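Local coordinates for signal transduction protein TRAP (Staphylococcus aureus, PDB 4AE5) that is a signal transduction protein that, when phosphorylated, probably leads to activation of the agr system and RNAIII synthesis, raising expression of staphylococcal virulence factors, at residues A[53-58]-A[104-109]; A[2-7]-A[38-43]. All coordinates share one frame; numbering follows the deposited sequence.

Contact 1: residues A[53-58]-A[104-109]; sequences YEVIKE and RLLRPA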
loop_
_atom_site.group_PDB
_atom_site.type_symbol
_atom_site.label_atom_id
_atom_site.label_comp_id
_atom_site.label_asym_id
_atom_site.label_seq_id
_atom_site.Cartn_x
_atom_site.Cartn_y
_atom_site.Cartn_z
ATOM N N TYR A 53 -6.776 -0.611 -7.685
ATOM C CA TYR A 53 -6.847 0.738 -7.031
ATOM C C TYR A 53 -6.375 1.816 -7.987
ATOM O O TYR A 53 -5.428 1.564 -8.770
ATOM C CB TYR A 53 -5.949 0.801 -5.794
ATOM C CG TYR A 53 -6.327 -0.183 -4.791
ATOM C CD1 TYR A 53 -5.849 -1.463 -4.895
ATOM C CD2 TYR A 53 -7.137 0.170 -3.707
ATOM C CE1 TYR A 53 -6.230 -2.417 -4.014
ATOM C CE2 TYR A 53 -7.541 -0.793 -2.793
ATOM C CZ TYR A 53 -7.069 -2.079 -2.961
ATOM O OH TYR A 53 -7.331 -3.077 -2.074
ATOM N N GLU A 54 -7.016 2.997 -7.953
ATOM C CA GLU A 54 -6.440 4.179 -8.569
ATOM C C GLU A 54 -5.426 4.797 -7.617
ATOM O O GLU A 54 -5.672 4.831 -6.399
ATOM C CB GLU A 54 -7.506 5.219 -8.804
ATOM C CG GLU A 54 -8.422 4.991 -9.979
ATOM C CD GLU A 54 -9.190 6.269 -10.306
ATOM O OE1 GLU A 54 -8.532 7.312 -10.558
ATOM O OE2 GLU A 54 -10.436 6.246 -10.259
ATOM N N VAL A 55 -4.295 5.254 -8.165
ATOM C CA VAL A 55 -3.271 5.980 -7.388
ATOM C C VAL A 55 -3.685 7.466 -7.224
ATOM O O VAL A 55 -3.694 8.262 -8.216
ATOM C CB VAL A 55 -1.903 5.887 -8.056
ATOM C CG1 VAL A 55 -0.897 6.689 -7.219
ATOM C CG2 VAL A 55 -1.492 4.424 -8.144
ATOM N N ILE A 56 -4.094 7.822 -6.007
ATOM C CA ILE A 56 -4.596 9.193 -5.678
ATOM C C ILE A 56 -3.423 10.138 -5.399
ATOM O O ILE A 56 -3.407 11.327 -5.840
ATOM C CB ILE A 56 -5.490 9.152 -4.401
ATOM C CG1 ILE A 56 -6.659 8.178 -4.567
ATOM C CG2 ILE A 56 -6.044 10.532 -4.038
ATOM C CD1 ILE A 56 -7.299 8.392 -5.945
ATOM N N LYS A 57 -2.440 9.620 -4.633
ATOM C CA LYS A 57 -1.222 10.359 -4.345
ATOM C C LYS A 57 -0.060 9.385 -4.191
ATOM O O LYS A 57 -0.264 8.261 -3.713
ATOM C CB LYS A 57 -1.366 11.179 -3.038
ATOM C CG LYS A 57 -0.174 12.141 -2.889
ATOM C CD LYS A 57 0.032 12.809 -1.557
ATOM C CE LYS A 57 -1.181 13.552 -1.064
ATOM N NZ LYS A 57 -0.620 14.523 -0.067
ATOM N N GLU A 58 1.146 9.857 -4.548
ATOM C CA GLU A 58 2.370 9.067 -4.484
ATOM C C GLU A 58 3.596 9.962 -4.161
ATOM O O GLU A 58 3.644 11.183 -4.519
ATOM C CB GLU A 58 2.589 8.338 -5.818
ATOM C CG GLU A 58 2.592 9.280 -7.037
ATOM C CD GLU A 58 2.792 8.519 -8.355
ATOM O OE1 GLU A 58 3.883 7.949 -8.571
ATOM O OE2 GLU A 58 1.853 8.464 -9.186
ATOM N N ARG A 104 1.971 5.634 -0.977
ATOM C CA ARG A 104 0.824 5.535 -1.897
ATOM C C ARG A 104 -0.501 5.588 -1.177
ATOM O O ARG A 104 -0.788 4.775 -0.230
ATOM C CB ARG A 104 0.859 4.258 -2.775
ATOM C CG ARG A 104 2.059 3.980 -3.687
ATOM C CD ARG A 104 2.132 5.043 -4.834
ATOM N NE ARG A 104 3.200 4.717 -5.800
ATOM C CZ ARG A 104 4.470 5.086 -5.660
ATOM N NH1 ARG A 104 4.879 5.788 -4.587
ATOM N NH2 ARG A 104 5.353 4.785 -6.605
ATOM N N LEU A 105 -1.337 6.550 -1.599
ATOM C CA LEU A 105 -2.735 6.586 -1.241
ATOM C C LEU A 105 -3.614 6.011 -2.374
ATOM O O LEU A 105 -3.523 6.465 -3.550
ATOM C CB LEU A 105 -3.181 7.998 -0.850
ATOM C CG LEU A 105 -4.652 8.203 -0.561
ATOM C CD1 LEU A 105 -4.976 7.486 0.770
ATOM C CD2 LEU A 105 -4.964 9.732 -0.460
ATOM N N LEU A 106 -4.417 5.002 -2.056
ATOM C CA LEU A 106 -5.035 4.119 -3.099
ATOM C C LEU A 106 -6.539 4.072 -2.941
ATOM O O LEU A 106 -7.055 3.714 -1.847
ATOM C CB LEU A 106 -4.494 2.691 -3.005
ATOM C CG LEU A 106 -2.954 2.626 -3.115
ATOM C CD1 LEU A 106 -2.444 1.191 -2.855
ATOM C CD2 LEU A 106 -2.505 3.100 -4.516
ATOM N N ARG A 107 -7.245 4.495 -3.998
ATOM C CA ARG A 107 -8.724 4.481 -4.030
ATOM C C ARG A 107 -9.229 3.187 -4.696
ATOM O O ARG A 107 -8.920 2.915 -5.868
ATOM C CB ARG A 107 -9.283 5.670 -4.835
ATOM C CG ARG A 107 -10.816 5.594 -4.953
ATOM C CD ARG A 107 -11.336 6.412 -6.125
ATOM N NE ARG A 107 -11.162 7.834 -5.865
ATOM C CZ ARG A 107 -10.641 8.705 -6.727
ATOM N NH1 ARG A 107 -10.253 8.307 -7.947
ATOM N NH2 ARG A 107 -10.553 9.987 -6.402
ATOM N N PRO A 108 -10.054 2.415 -3.998
ATOM C CA PRO A 108 -10.406 1.120 -4.599
ATOM C C PRO A 108 -11.318 1.241 -5.802
ATOM O O PRO A 108 -12.201 2.130 -5.833
ATOM C CB PRO A 108 -11.125 0.369 -3.465
ATOM C CG PRO A 108 -11.637 1.443 -2.533
ATOM C CD PRO A 108 -10.780 2.689 -2.735
ATOM N N ALA A 109 -11.121 0.366 -6.789
ATOM C CA ALA A 109 -12.050 0.261 -7.954
ATOM C C ALA A 109 -13.411 -0.323 -7.501
ATOM O O ALA A 109 -14.498 0.108 -7.943
ATOM C CB ALA A 109 -11.399 -0.614 -9.033
#

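Contact 2: residues A[2-7]-A[38-43]; sequences KKLYTS and FEETDG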
loop_
_atom_site.group_PDB
_atom_site.type_symbol
_atom_site.label_atom_id
_atom_site.label_comp_id
_atom_site.label_asym_id
_atom_site.label_seq_id
_atom_site.Cartn_x
_atom_site.Cartn_y
_atom_site.Cartn_z
ATOM N N LYS A 2 -3.386 6.073 -13.743
ATOM C CA LYS A 2 -2.407 5.153 -13.157
ATOM C C LYS A 2 -3.104 4.356 -12.064
ATOM O O LYS A 2 -3.763 4.951 -11.190
ATOM C CB LYS A 2 -1.212 5.938 -12.558
ATOM C CG LYS A 2 -0.217 5.045 -11.807
ATOM C CD LYS A 2 0.964 5.850 -11.254
ATOM C CE LYS A 2 1.493 6.901 -12.242
ATOM N NZ LYS A 2 2.697 7.512 -11.595
ATOM N N LYS A 3 -2.899 3.038 -12.080
ATOM C CA LYS A 3 -3.540 2.100 -11.142
ATOM C C LYS A 3 -2.550 1.130 -10.530
ATOM O O LYS A 3 -1.493 0.821 -11.123
ATOM C CB LYS A 3 -4.622 1.261 -11.868
ATOM C CG LYS A 3 -5.805 2.102 -12.400
ATOM C CD LYS A 3 -6.820 1.270 -13.174
ATOM C CE LYS A 3 -8.171 1.959 -13.214
ATOM N NZ LYS A 3 -8.320 2.915 -14.332
ATOM N N LEU A 4 -2.916 0.609 -9.370
ATOM C CA LEU A 4 -2.110 -0.430 -8.764
ATOM C C LEU A 4 -2.920 -1.709 -8.672
ATOM O O LEU A 4 -4.069 -1.684 -8.184
ATOM C CB LEU A 4 -1.603 0.019 -7.392
ATOM C CG LEU A 4 -0.505 -0.822 -6.743
ATOM C CD1 LEU A 4 0.404 0.099 -5.919
ATOM C CD2 LEU A 4 -1.148 -1.907 -5.888
ATOM N N TYR A 5 -2.281 -2.819 -9.102
ATOM C CA TYR A 5 -2.882 -4.146 -9.127
ATOM C C TYR A 5 -2.143 -5.035 -8.115
ATOM O O TYR A 5 -0.920 -5.133 -8.211
ATOM C CB TYR A 5 -2.693 -4.694 -10.526
ATOM C CG TYR A 5 -3.345 -3.815 -11.604
ATOM C CD1 TYR A 5 -2.657 -2.731 -12.167
ATOM C CD2 TYR A 5 -4.648 -4.063 -12.040
ATOM C CE1 TYR A 5 -3.238 -1.938 -13.145
ATOM C CE2 TYR A 5 -5.246 -3.279 -13.048
ATOM C CZ TYR A 5 -4.531 -2.240 -13.597
ATOM O OH TYR A 5 -5.112 -1.428 -14.535
ATOM N N THR A 6 -2.871 -5.687 -7.191
ATOM C CA THR A 6 -2.252 -6.540 -6.150
ATOM C C THR A 6 -2.859 -7.940 -6.303
ATOM O O THR A 6 -4.082 -8.047 -6.464
ATOM C CB THR A 6 -2.499 -5.998 -4.743
ATOM O OG1 THR A 6 -2.050 -4.624 -4.700
ATOM C CG2 THR A 6 -1.684 -6.826 -3.712
ATOM N N SER A 7 -2.007 -8.966 -6.317
ATOM C CA SER A 7 -2.421 -10.380 -6.313
ATOM C C SER A 7 -1.764 -11.121 -5.141
ATOM O O SER A 7 -0.692 -10.745 -4.701
ATOM C CB SER A 7 -2.026 -11.083 -7.633
ATOM O OG SER A 7 -2.835 -10.669 -8.729
ATOM N N PHE A 38 2.661 -6.977 -6.751
ATOM C CA PHE A 38 1.931 -5.796 -7.354
ATOM C C PHE A 38 2.711 -5.122 -8.489
ATOM O O PHE A 38 3.949 -5.291 -8.578
ATOM C CB PHE A 38 1.487 -4.776 -6.281
ATOM C CG PHE A 38 2.622 -4.143 -5.486
ATOM C CD1 PHE A 38 3.313 -3.025 -5.979
ATOM C CD2 PHE A 38 2.992 -4.638 -4.217
ATOM C CE1 PHE A 38 4.390 -2.448 -5.251
ATOM C CE2 PHE A 38 4.037 -4.063 -3.485
ATOM C CZ PHE A 38 4.744 -2.978 -3.984
ATOM N N GLU A 39 1.983 -4.377 -9.329
ATOM C CA GLU A 39 2.580 -3.529 -10.331
ATOM C C GLU A 39 1.749 -2.298 -10.392
ATOM O O GLU A 39 0.567 -2.346 -10.153
ATOM C CB GLU A 39 2.672 -4.190 -11.744
ATOM C CG GLU A 39 1.352 -4.671 -12.308
ATOM C CD GLU A 39 1.484 -5.203 -13.742
ATOM O OE1 GLU A 39 2.461 -4.906 -14.438
ATOM O OE2 GLU A 39 0.639 -5.959 -14.160
ATOM N N GLU A 40 2.373 -1.199 -10.758
ATOM C CA GLU A 40 1.692 0.069 -10.895
ATOM C C GLU A 40 1.870 0.529 -12.342
ATOM O O GLU A 40 3.015 0.706 -12.811
ATOM C CB GLU A 40 2.419 1.045 -9.974
ATOM C CG GLU A 40 1.923 2.480 -9.980
ATOM C CD GLU A 40 2.558 3.202 -8.774
ATOM O OE1 GLU A 40 3.759 3.589 -8.778
ATOM O OE2 GLU A 40 1.875 3.273 -7.788
ATOM N N THR A 41 0.780 0.843 -13.034
ATOM C CA THR A 41 0.924 1.203 -14.445
ATOM C C THR A 41 -0.336 1.901 -14.912
ATOM O O THR A 41 -1.429 1.615 -14.386
ATOM C CB THR A 41 1.156 -0.074 -15.327
ATOM O OG1 THR A 41 1.257 0.265 -16.710
ATOM C CG2 THR A 41 0.034 -1.066 -15.171
ATOM N N ASP A 42 -0.207 2.788 -15.913
ATOM C CA ASP A 42 -1.405 3.219 -16.577
ATOM C C ASP A 42 -1.799 2.319 -17.762
ATOM O O ASP A 42 -2.715 2.674 -18.486
ATOM C CB ASP A 42 -1.300 4.701 -17.021
ATOM C CG ASP A 42 -0.218 4.912 -18.019
ATOM O OD1 ASP A 42 0.468 3.924 -18.416
ATOM O OD2 ASP A 42 -0.046 6.065 -18.432
ATOM N N GLY A 43 -1.105 1.196 -18.000
ATOM C CA GLY A 43 -1.515 0.288 -19.094
ATOM C C GLY A 43 -2.249 -0.971 -18.635
ATOM O O GLY A 43 -2.951 -0.956 -17.621
#

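Contact 1: residues A[53-58]-A[104-109]
Two torsions bring Glu-54 and Arg-107 together across antiparallel strands: CG of Arg-107 stands anti to the backbone N (chi1 176°), and a later bend at chi3 (-69°) turns the guanidinium back toward the neighbouring strand. Glu-54, extended beyond CG, runs alongside it and points the same way, so that OE2 reaches NH1 of Arg-107 at 3.1 Å, a salt bridge made at the guanidinium edge with carboxylate and guanidinium planes 71° apart. Ile-56 completes the group, its CD1 seated over the centre of the Arg-107 guanidinium, 3.4 Å from CZ.

Ile-56 sits in a classic beta bulge, which probably helps turn its side chain toward the other strand: Ile-56 and Lys-57 both face Leu-105, and the register slips by one residue. Leu-105 serves both, its O accepting from Ile-56 N at 2.9 Å and its N donating to Lys-57 O, while CD2 meets Ile-56 CG2.

The face carrying Tyr-53, Val-55 and Leu-106 is apolar at the Tyr-53 end and charged at the other, where Glu-58 and Arg-104 lie. Tyr-53 crosses Leu-106 at about a right angle, CB to CB at 3.7 Å, and its CE2 lies 3.8 Å from Pro-108 CB. CB of Glu-58 lies over one face of the Arg-104 guanidinium, whose NE is bridged to Glu-40; Glu-58 OE1 stays 4.0 Å from Arg-104 NH2, well out of the guanidinium plane and near only as a charge, while OE2 makes its salt bridge with Lys-2.

In the barrel, strand 51-59 is hydrogen-bonded between strands 3-9 and 100-108, and strand 100-108 pairs on its other side with strand 114-120. Helix 80-88 covers the Ile-56 and Leu-105 side, where its Glu-84 gives Arg-107 a second salt bridge.

Contact 2: residues A[2-7]-A[38-43]
Four backbone hydrogen bonds join Lys-3 to Thr-41 and Tyr-5 to Glu-39, in two antiparallel hydrogen-bonded pairs. Tyr-5 N to Glu-39 O is nearly straight, at 3.1 Å with an N-H...acceptor angle of 174°. Lys-3 N to Thr-41 O, equally long, is less regular, since the donor sits 51° out of the carbonyl plane, close to where the strand 38-41 gives out. There Thr-41 OG1 accepts from Gly-43 N at 2.8 Å, an ST turn just past the strand end.

Between these pairs Leu-4 CA and Glu-40 CA make CA-H...O contacts with Glu-39 O and Lys-3 O; beyond Tyr-5, Phe-38 CA comes to 3.0 Å from Tyr-5 O in a more bent one. The pairing joins strands 3-9 and 35-41, neighbours in an eight-stranded antiparallel sheet that closes into a barrel, although the helix 11-20 and the strand 27-30 intervene along the chain.

Apolar contacts differ by face. On the Leu-4 and Phe-38 side, Leu-4 CD2 touches Phe-38 CB at 3.9 Å. Phe-38 places CG between the backbone N and the carbonyl carbon (chi1 61°), which carries its ring off toward Phe-62 and Tyr-117. On the Tyr-5 side, CE1 of the ring meets Thr-41 CG2 at 3.9 Å, while Glu-39 O lies at the ring edge, in its plane.

Among the charged side chains, the methylenes do the touching: Lys-2 CD lies 3.7 Å from Glu-40 CG as the two chains pass at an angle. Their charged ends turn to strands 51-59 and 100-108. Glu-39 is held by His-24, Thr-45 and Val-46 N.

In the fold
Contact 1 and contact 2 lie on one barrel sheet, their centres 10 Å apart, and strand 51-59 borders strand 3-9, so 53-58 and 2-7 meet directly: Tyr-53 O probably accepts from Leu-4 N. Both are partly buried, neither wholly core nor wholly surface. Contact 1 breaks its register with a bulge and carries a salt bridge across its strands, on the face that helix 80-88 borders; contact 2 keeps an unbroken register and pairs no charges between its strands, ending in a turn at the surface, at Asp-42. The charged ends that contact 2 leaves aside find partners in contact 1, which ties the four segments together across the sheet.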